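Local coordinates for protein acetyl transferase (Salmonella typhimurium, PDB 1S7K) that probably transfers an acetyl group from acetyl-coenzyme A to the N-terminal alpha-amino group of ribosomal protein L7/L12, as a GNAT-family acetyltransferase, at residues M113-M121 with A146-T154; A26-N34 with G100-Q108. All blocks are in the same frame, centred on the assembly; numbering follows the deposited sequence.

Contact 1 of 2, residues M113-M121 with A146-T154; sequences MSQSLQALM and AVARRNHFT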
loop_
_atom_site.group_PDB
_atom_site.type_symbol
_atom_site.label_atom_id
_atom_site.label_comp_id
_atom_site.label_asym_id
_atom_site.label_seq_id
_atom_site.Cartn_x
_atom_site.Cartn_y
_atom_site.Cartn_z
ATOM N N MET A 113 -14.639 1.080 -19.118
ATOM C CA MET A 113 -14.027 0.937 -17.771
ATOM C C MET A 113 -14.981 1.550 -16.763
ATOM O O MET A 113 -15.244 0.953 -15.728
ATOM C CB MET A 113 -12.649 1.604 -17.739
ATOM C CG MET A 113 -11.964 1.671 -16.392
ATOM S SD MET A 113 -11.938 0.143 -15.495
ATOM C CE MET A 113 -11.369 -0.846 -16.477
ATOM N N SER A 114 -15.551 2.702 -17.072
ATOM C CA SER A 114 -16.488 3.336 -16.087
ATOM C C SER A 114 -17.702 2.437 -15.758
ATOM O O SER A 114 -18.063 2.295 -14.584
ATOM C CB SER A 114 -16.979 4.672 -16.625
ATOM O OG SER A 114 -15.915 5.632 -16.635
ATOM N N GLN A 115 -18.297 1.824 -16.768
ATOM C CA GLN A 115 -19.457 0.993 -16.515
ATOM C C GLN A 115 -19.003 -0.274 -15.865
ATOM O O GLN A 115 -19.635 -0.731 -14.900
ATOM C CB GLN A 115 -20.242 0.673 -17.819
ATOM C CG GLN A 115 -20.913 1.883 -18.419
ATOM C CD GLN A 115 -21.802 1.532 -19.565
ATOM O OE1 GLN A 115 -23.042 1.812 -19.545
ATOM N NE2 GLN A 115 -21.222 0.913 -20.568
ATOM N N SER A 116 -17.868 -0.816 -16.316
ATOM C CA SER A 116 -17.398 -2.072 -15.704
ATOM C C SER A 116 -17.039 -1.871 -14.232
ATOM O O SER A 116 -17.353 -2.696 -13.357
ATOM C CB SER A 116 -16.160 -2.607 -16.438
ATOM O OG SER A 116 -16.581 -3.083 -17.710
ATOM N N LEU A 117 -16.399 -0.747 -13.952
ATOM C CA LEU A 117 -15.983 -0.499 -12.554
ATOM C C LEU A 117 -17.178 -0.249 -11.644
ATOM O O LEU A 117 -17.212 -0.803 -10.545
ATOM C CB LEU A 117 -14.994 0.656 -12.508
ATOM C CG LEU A 117 -14.550 1.089 -11.102
ATOM C CD1 LEU A 117 -13.881 -0.088 -10.333
ATOM C CD2 LEU A 117 -13.600 2.286 -11.261
ATOM N N GLN A 118 -18.203 0.477 -12.102
ATOM C CA GLN A 118 -19.337 0.706 -11.210
ATOM C C GLN A 118 -20.013 -0.614 -10.910
ATOM O O GLN A 118 -20.445 -0.853 -9.764
ATOM C CB GLN A 118 -20.348 1.672 -11.833
ATOM C CG GLN A 118 -19.661 2.975 -12.223
ATOM C CD GLN A 118 -20.651 4.104 -12.243
ATOM O OE1 GLN A 118 -21.851 3.874 -12.535
ATOM N NE2 GLN A 118 -20.198 5.318 -11.924
ATOM N N ALA A 119 -20.041 -1.499 -11.909
ATOM C CA ALA A 119 -20.694 -2.793 -11.722
ATOM C C ALA A 119 -19.914 -3.645 -10.750
ATOM O O ALA A 119 -20.507 -4.282 -9.870
ATOM C CB ALA A 119 -20.818 -3.540 -13.065
ATOM N N LEU A 120 -18.585 -3.622 -10.903
ATOM C CA LEU A 120 -17.702 -4.427 -10.067
ATOM C C LEU A 120 -17.796 -3.989 -8.621
ATOM O O LEU A 120 -17.876 -4.850 -7.739
ATOM C CB LEU A 120 -16.248 -4.357 -10.562
ATOM C CG LEU A 120 -15.181 -5.033 -9.711
ATOM C CD1 LEU A 120 -15.551 -6.527 -9.562
ATOM C CD2 LEU A 120 -13.753 -4.812 -10.339
ATOM N N MET A 121 -17.781 -2.670 -8.380
ATOM C CA MET A 121 -17.859 -2.121 -7.019
ATOM C C MET A 121 -19.207 -2.451 -6.351
ATOM O O MET A 121 -19.275 -2.863 -5.200
ATOM C CB MET A 121 -17.629 -0.605 -7.055
ATOM C CG MET A 121 -16.182 -0.261 -7.508
ATOM S SD MET A 121 -15.903 1.573 -7.315
ATOM C CE MET A 121 -17.225 2.224 -8.355
ATOM N N ALA A 146 -9.636 10.916 -15.159
ATOM C CA ALA A 146 -10.991 11.080 -15.628
ATOM C C ALA A 146 -11.898 9.907 -15.185
ATOM O O ALA A 146 -13.076 10.121 -14.825
ATOM C CB ALA A 146 -10.980 11.290 -17.166
ATOM N N VAL A 147 -11.365 8.674 -15.176
ATOM C CA VAL A 147 -12.166 7.527 -14.711
ATOM C C VAL A 147 -12.515 7.793 -13.249
ATOM O O VAL A 147 -13.656 7.667 -12.844
ATOM C CB VAL A 147 -11.353 6.179 -14.843
ATOM C CG1 VAL A 147 -12.079 5.062 -14.158
ATOM C CG2 VAL A 147 -11.211 5.803 -16.360
ATOM N N ALA A 148 -11.520 8.188 -12.463
ATOM C CA ALA A 148 -11.803 8.432 -11.060
ATOM C C ALA A 148 -12.920 9.458 -10.881
ATOM O O ALA A 148 -13.901 9.224 -10.137
ATOM C CB ALA A 148 -10.554 8.823 -10.331
ATOM N N ARG A 149 -12.838 10.562 -11.600
ATOM C CA ARG A 149 -13.881 11.589 -11.458
ATOM C C ARG A 149 -15.243 11.201 -11.998
ATOM O O ARG A 149 -16.230 11.504 -11.373
ATOM C CB ARG A 149 -13.417 12.917 -12.094
ATOM C CG ARG A 149 -12.219 13.573 -11.349
ATOM C CD ARG A 149 -11.955 14.955 -12.022
ATOM N NE ARG A 149 -11.718 14.772 -13.444
ATOM C CZ ARG A 149 -10.521 14.878 -14.020
ATOM N NH1 ARG A 149 -9.449 15.191 -13.287
ATOM N NH2 ARG A 149 -10.395 14.636 -15.315
ATOM N N ARG A 150 -15.318 10.544 -13.151
ATOM C CA ARG A 150 -16.587 10.115 -13.743
ATOM C C ARG A 150 -17.300 9.062 -12.880
ATOM O O ARG A 150 -18.503 8.877 -13.019
ATOM C CB ARG A 150 -16.374 9.450 -15.109
ATOM C CG ARG A 150 -15.826 10.324 -16.193
ATOM C CD ARG A 150 -16.905 11.043 -17.000
ATOM N NE ARG A 150 -16.218 12.049 -17.803
ATOM C CZ ARG A 150 -16.803 12.877 -18.643
ATOM N NH1 ARG A 150 -18.121 12.832 -18.818
ATOM N NH2 ARG A 150 -16.059 13.760 -19.303
ATOM N N ASN A 151 -16.551 8.353 -12.022
ATOM C CA ASN A 151 -17.140 7.326 -11.225
ATOM C C ASN A 151 -17.302 7.708 -9.761
ATOM O O ASN A 151 -17.367 6.866 -8.892
ATOM C CB ASN A 151 -16.348 6.062 -11.481
ATOM C CG ASN A 151 -16.525 5.617 -12.945
ATOM O OD1 ASN A 151 -17.504 4.929 -13.250
ATOM N ND2 ASN A 151 -15.627 6.084 -13.870
ATOM N N HIS A 152 -17.332 9.009 -9.569
ATOM C CA HIS A 152 -17.610 9.676 -8.290
ATOM C C HIS A 152 -16.668 9.358 -7.164
ATOM O O HIS A 152 -17.113 9.180 -6.004
ATOM C CB HIS A 152 -19.044 9.329 -7.883
ATOM C CG HIS A 152 -19.988 9.279 -9.046
ATOM N ND1 HIS A 152 -20.348 10.402 -9.761
ATOM C CD2 HIS A 152 -20.555 8.224 -9.686
ATOM C CE1 HIS A 152 -21.095 10.047 -10.798
ATOM N NE2 HIS A 152 -21.233 8.734 -10.774
ATOM N N PHE A 153 -15.375 9.221 -7.487
ATOM C CA PHE A 153 -14.390 8.983 -6.439
ATOM C C PHE A 153 -14.035 10.351 -5.838
ATOM O O PHE A 153 -14.057 11.375 -6.536
ATOM C CB PHE A 153 -13.099 8.353 -6.997
ATOM C CG PHE A 153 -13.185 6.861 -7.276
ATOM C CD1 PHE A 153 -14.021 6.356 -8.266
ATOM C CD2 PHE A 153 -12.448 5.954 -6.504
ATOM C CE1 PHE A 153 -14.121 4.978 -8.482
ATOM C CE2 PHE A 153 -12.530 4.579 -6.696
ATOM C CZ PHE A 153 -13.375 4.076 -7.687
ATOM N N THR A 154 -13.668 10.380 -4.565
ATOM C CA THR A 154 -13.293 11.639 -3.933
ATOM C C THR A 154 -11.783 11.675 -3.895
ATOM O O THR A 154 -11.184 10.658 -3.559
ATOM C CB THR A 154 -13.827 11.676 -2.481
ATOM O OG1 THR A 154 -15.262 11.710 -2.530
ATOM C CG2 THR A 154 -13.283 12.950 -1.766
#
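Asn-151 reaches across to Ser-114 with its amide: ND2 of Asn-151 donates to OG of Ser-114 at 2.8 Å, nearly straight at 175° and in the amide plane. Beside it, Gln-118 NE2 makes a weak, bent bond of 3.0 Å to OD1 of Asn-151, the two amide planes standing 80° apart. Apolar packing flanks this polar patch. CD2 of Leu-117 lies 3.9 Å from CE1 of Phe-153, and SD of Met-121 approaches CZ of the same ring at 3.6 Å, an oblique Met-aromatic contact. Val-147 CG1 packs against Met-113 CG at 4.1 Å.

With CG beside its backbone N, the Asn-151 amide sits between Ser-114 OG and its own helix. There Asn-151 ND2 also donates to Val-147 O (2.7 Å), and two nearly straight in-plane bonds fix its rotation. A Schellman motif with His-152 as C-prime residue ends the helix. Met-113, Ser-114 and Arg-150 bind coenzyme A, placing the contact beside the cofactor site.

The axes of segments 113-121 and 146-150 come within 10.0 Å and cross at -54°. Helices 112-127 and 142-150 pack against the mixed GNAT sheet, Leu-117 and Phe-153 both touching Ile-99 and Ile-135.

Contact 2 of 2, residues A26-N34 with G100-Q108; sequences ALHQLVLKN and GYWLDESFQ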
loop_
_atom_site.group_PDB
_atom_site.type_symbol
_atom_site.label_atom_id
_atom_site.label_comp_id
_atom_site.label_asym_id
_atom_site.label_seq_id
_atom_site.Cartn_x
_atom_site.Cartn_y
_atom_site.Cartn_z
ATOM N N ALA A 26 -5.350 -15.715 -25.429
ATOM C CA ALA A 26 -5.902 -14.487 -26.000
ATOM C C ALA A 26 -5.384 -13.173 -25.372
ATOM O O ALA A 26 -5.133 -12.153 -26.041
ATOM C CB ALA A 26 -7.404 -14.562 -25.875
ATOM N N LEU A 27 -5.263 -13.188 -24.059
ATOM C CA LEU A 27 -4.777 -11.976 -23.394
ATOM C C LEU A 27 -3.350 -11.693 -23.831
ATOM O O LEU A 27 -3.001 -10.542 -24.119
ATOM C CB LEU A 27 -4.818 -12.167 -21.891
ATOM C CG LEU A 27 -4.223 -11.054 -21.024
ATOM C CD1 LEU A 27 -4.971 -9.691 -21.134
ATOM C CD2 LEU A 27 -4.264 -11.623 -19.623
ATOM N N HIS A 28 -2.546 -12.759 -23.902
ATOM C CA HIS A 28 -1.146 -12.619 -24.297
ATOM C C HIS A 28 -1.129 -11.913 -25.622
ATOM O O HIS A 28 -0.300 -11.066 -25.855
ATOM C CB HIS A 28 -0.442 -13.979 -24.438
ATOM C CG HIS A 28 1.049 -13.876 -24.646
ATOM N ND1 HIS A 28 1.839 -12.982 -23.945
ATOM C CD2 HIS A 28 1.899 -14.592 -25.427
ATOM C CE1 HIS A 28 3.106 -13.156 -24.285
ATOM N NE2 HIS A 28 3.173 -14.129 -25.182
ATOM N N GLN A 29 -2.056 -12.280 -26.501
ATOM C CA GLN A 29 -2.128 -11.647 -27.811
ATOM C C GLN A 29 -2.348 -10.142 -27.679
ATOM O O GLN A 29 -1.738 -9.355 -28.393
ATOM C CB GLN A 29 -3.276 -12.250 -28.612
ATOM C CG GLN A 29 -2.967 -13.596 -29.233
ATOM C CD GLN A 29 -2.084 -13.439 -30.462
ATOM O OE1 GLN A 29 -0.855 -13.519 -30.367
ATOM N NE2 GLN A 29 -2.715 -13.169 -31.623
ATOM N N LEU A 30 -3.259 -9.750 -26.785
ATOM C CA LEU A 30 -3.563 -8.339 -26.564
ATOM C C LEU A 30 -2.387 -7.664 -25.850
ATOM O O LEU A 30 -2.032 -6.525 -26.178
ATOM C CB LEU A 30 -4.847 -8.211 -25.722
ATOM C CG LEU A 30 -5.819 -7.071 -26.072
ATOM C CD1 LEU A 30 -6.127 -7.117 -27.560
ATOM C CD2 LEU A 30 -7.096 -7.201 -25.256
ATOM N N VAL A 31 -1.792 -8.357 -24.868
ATOM C CA VAL A 31 -0.623 -7.799 -24.147
ATOM C C VAL A 31 0.389 -7.364 -25.196
ATOM O O VAL A 31 0.796 -6.190 -25.288
ATOM C CB VAL A 31 0.099 -8.843 -23.283
ATOM C CG1 VAL A 31 1.508 -8.366 -22.980
ATOM C CG2 VAL A 31 -0.668 -9.100 -22.011
ATOM N N LEU A 32 0.765 -8.354 -26.000
ATOM C CA LEU A 32 1.717 -8.167 -27.071
ATOM C C LEU A 32 1.283 -7.048 -27.986
ATOM O O LEU A 32 2.069 -6.185 -28.332
ATOM C CB LEU A 32 1.831 -9.454 -27.875
ATOM C CG LEU A 32 3.009 -9.468 -28.815
ATOM C CD1 LEU A 32 4.226 -8.767 -28.139
ATOM C CD2 LEU A 32 3.287 -10.918 -29.169
ATOM N N LYS A 33 0.012 -7.075 -28.380
ATOM C CA LYS A 33 -0.516 -6.070 -29.282
ATOM C C LYS A 33 -0.464 -4.636 -28.731
ATOM O O LYS A 33 -0.305 -3.672 -29.495
ATOM C CB LYS A 33 -1.958 -6.426 -29.651
ATOM C CG LYS A 33 -2.582 -5.404 -30.598
ATOM C CD LYS A 33 -4.101 -5.390 -30.531
ATOM C CE LYS A 33 -4.610 -4.274 -31.385
ATOM N NZ LYS A 33 -5.942 -3.829 -30.959
ATOM N N ASN A 34 -0.656 -4.494 -27.421
ATOM C CA ASN A 34 -0.676 -3.170 -26.748
ATOM C C ASN A 34 0.623 -2.951 -25.930
ATOM O O ASN A 34 0.719 -2.031 -25.085
ATOM C CB ASN A 34 -1.906 -3.094 -25.794
ATOM C CG ASN A 34 -3.251 -3.024 -26.550
ATOM O OD1 ASN A 34 -3.711 -1.966 -26.896
ATOM N ND2 ASN A 34 -3.841 -4.165 -26.810
ATOM N N GLY A 100 -6.750 -1.272 -10.622
ATOM C CA GLY A 100 -5.794 -1.054 -11.733
ATOM C C GLY A 100 -6.549 -1.479 -12.994
ATOM O O GLY A 100 -7.447 -2.250 -12.860
ATOM N N TYR A 101 -6.275 -0.915 -14.170
ATOM C CA TYR A 101 -7.001 -1.362 -15.374
ATOM C C TYR A 101 -6.227 -0.966 -16.608
ATOM O O TYR A 101 -5.338 -0.098 -16.549
ATOM C CB TYR A 101 -8.392 -0.685 -15.502
ATOM C CG TYR A 101 -8.346 0.715 -16.170
ATOM C CD1 TYR A 101 -8.721 0.908 -17.510
ATOM C CD2 TYR A 101 -7.939 1.823 -15.456
ATOM C CE1 TYR A 101 -8.690 2.211 -18.120
ATOM C CE2 TYR A 101 -7.903 3.128 -16.047
ATOM C CZ TYR A 101 -8.271 3.316 -17.384
ATOM O OH TYR A 101 -8.161 4.614 -17.930
ATOM N N TRP A 102 -6.549 -1.640 -17.711
ATOM C CA TRP A 102 -6.007 -1.262 -19.000
ATOM C C TRP A 102 -6.901 -1.813 -20.083
ATOM O O TRP A 102 -7.422 -2.927 -19.977
ATOM C CB TRP A 102 -4.536 -1.657 -19.163
ATOM C CG TRP A 102 -4.218 -3.033 -19.226
ATOM C CD1 TRP A 102 -3.883 -3.858 -18.188
ATOM C CD2 TRP A 102 -4.169 -3.828 -20.424
ATOM N NE1 TRP A 102 -3.628 -5.157 -18.681
ATOM C CE2 TRP A 102 -3.802 -5.148 -20.045
ATOM C CE3 TRP A 102 -4.406 -3.552 -21.783
ATOM C CZ2 TRP A 102 -3.663 -6.200 -20.994
ATOM C CZ3 TRP A 102 -4.267 -4.608 -22.726
ATOM C CH2 TRP A 102 -3.903 -5.897 -22.322
ATOM N N LEU A 103 -7.056 -1.008 -21.127
ATOM C CA LEU A 103 -7.929 -1.320 -22.249
ATOM C C LEU A 103 -7.175 -1.360 -23.564
ATOM O O LEU A 103 -6.274 -0.528 -23.797
ATOM C CB LEU A 103 -8.995 -0.215 -22.396
ATOM C CG LEU A 103 -10.087 -0.208 -21.348
ATOM C CD1 LEU A 103 -10.969 1.033 -21.432
ATOM C CD2 LEU A 103 -10.911 -1.460 -21.553
ATOM N N ASP A 104 -7.562 -2.306 -24.415
ATOM C CA ASP A 104 -6.996 -2.397 -25.758
ATOM C C ASP A 104 -7.286 -1.083 -26.451
ATOM O O ASP A 104 -8.292 -0.424 -26.180
ATOM C CB ASP A 104 -7.658 -3.476 -26.581
ATOM C CG ASP A 104 -7.352 -3.300 -28.057
ATOM O OD1 ASP A 104 -6.186 -3.581 -28.416
ATOM O OD2 ASP A 104 -8.263 -2.862 -28.819
ATOM N N GLU A 105 -6.413 -0.724 -27.389
ATOM C CA GLU A 105 -6.538 0.549 -28.092
ATOM C C GLU A 105 -7.875 0.861 -28.749
ATOM O O GLU A 105 -8.289 2.013 -28.809
ATOM C CB GLU A 105 -5.414 0.681 -29.148
ATOM C CG GLU A 105 -5.490 -0.291 -30.323
ATOM C CD GLU A 105 -4.143 -0.408 -31.057
ATOM O OE1 GLU A 105 -4.048 -1.058 -32.119
ATOM O OE2 GLU A 105 -3.163 0.152 -30.555
ATOM N N SER A 106 -8.569 -0.142 -29.252
ATOM C CA SER A 106 -9.856 0.118 -29.942
ATOM C C SER A 106 -11.053 0.201 -28.975
ATOM O O SER A 106 -12.222 0.376 -29.412
ATOM C CB SER A 106 -10.131 -0.995 -30.973
ATOM O OG SER A 106 -10.169 -2.249 -30.325
ATOM N N PHE A 107 -10.772 0.078 -27.682
ATOM C CA PHE A 107 -11.851 0.140 -26.665
ATOM C C PHE A 107 -11.680 1.231 -25.610
ATOM O O PHE A 107 -12.253 1.143 -24.493
ATOM C CB PHE A 107 -11.981 -1.183 -25.930
ATOM C CG PHE A 107 -12.351 -2.345 -26.826
ATOM C CD1 PHE A 107 -11.375 -3.118 -27.413
ATOM C CD2 PHE A 107 -13.684 -2.667 -27.040
ATOM C CE1 PHE A 107 -11.716 -4.230 -28.210
ATOM C CE2 PHE A 107 -14.033 -3.767 -27.837
ATOM C CZ PHE A 107 -13.051 -4.545 -28.417
ATOM N N GLN A 108 -10.919 2.253 -25.960
ATOM C CA GLN A 108 -10.698 3.371 -25.068
ATOM C C GLN A 108 -11.669 4.521 -25.332
ATOM O O GLN A 108 -12.236 4.658 -26.449
ATOM C CB GLN A 108 -9.262 3.875 -25.239
ATOM C CG GLN A 108 -8.214 2.814 -24.881
ATOM C CD GLN A 108 -6.795 3.327 -25.119
ATOM O OE1 GLN A 108 -6.619 4.466 -25.513
ATOM N NE2 GLN A 108 -5.798 2.504 -24.873
#
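Lys-33 and Asp-104 carry the charged part of this contact. NZ of Lys-33 meets OD1 of Asp-104 at 2.6 Å on the syn lone pair, and lies 3.6 Å from OE1 of Glu-105, a longer salt bridge that makes the three residues a network. Lys-33 CG points opposite the backbone N (chi1 180°) and the chain continues extended, carrying NZ from the last helical turn to both carboxylates.

Among the hydrogen bonds beyond the salt bridges, Asn-34 works in two directions. Asn-34 ND2 donates to Asp-104 OD1 at 2.9 Å, using the anti lone pair, with amide and carboxylate planes 86° apart; Asn-34 OD1 accepts from the backbone N of Glu-105 at 3.0 Å. A further bond from ND2 to Leu-30 O ties the amide back to its own helix. Asp-104 OD1 thus has two donors, while OD2 accepts from Ser-106 OG and, at 2.8 Å, from Ser-106 N, the latter bond closing an Asx turn. These four bonds grip both oxygens of a buried carboxylate, and would be expected to favour its ionised form.

The apolar part centres on the Trp-102 indole. Leu-27 CD1 comes obliquely to Trp-102 CZ2 at 3.7 Å, whereas Leu-30 CB sits at the edge, 4.2 Å from CH2 of that indole.

Tyr-101 and Leu-103, flanking Trp-102, bind coenzyme A. Segment 26-33 of helix 24-33 runs at 79° to segment 100-103 of strand 96-103. Leu-27 and Trp-102 share Val-84 of strand 80-91, and Leu-27 also reaches Met-72 and Leu-74 of strand 71-77.

Overall arrangement
Both contacts are partly buried, but contact 1 lies deeper, their centres being about 10 and 13 Å from the chain centre; contact 1 has five buried residues among ten, whereas contact 2 has two among nine. The chemistry follows: contact 1 combines neutral amide and hydroxyl bonds with aliphatic, sulfur and aromatic packing, while contact 2 joins salt bridges and an Asx turn at a helix end to packing round an indole. Strand 96-103 belongs to contact 2 and underlies contact 1, and is followed in the chain by helix 112-127. The two contacts meet at the coenzyme A site, where Tyr-101 packs on Met-113 and Val-147, and Leu-103 on Met-113.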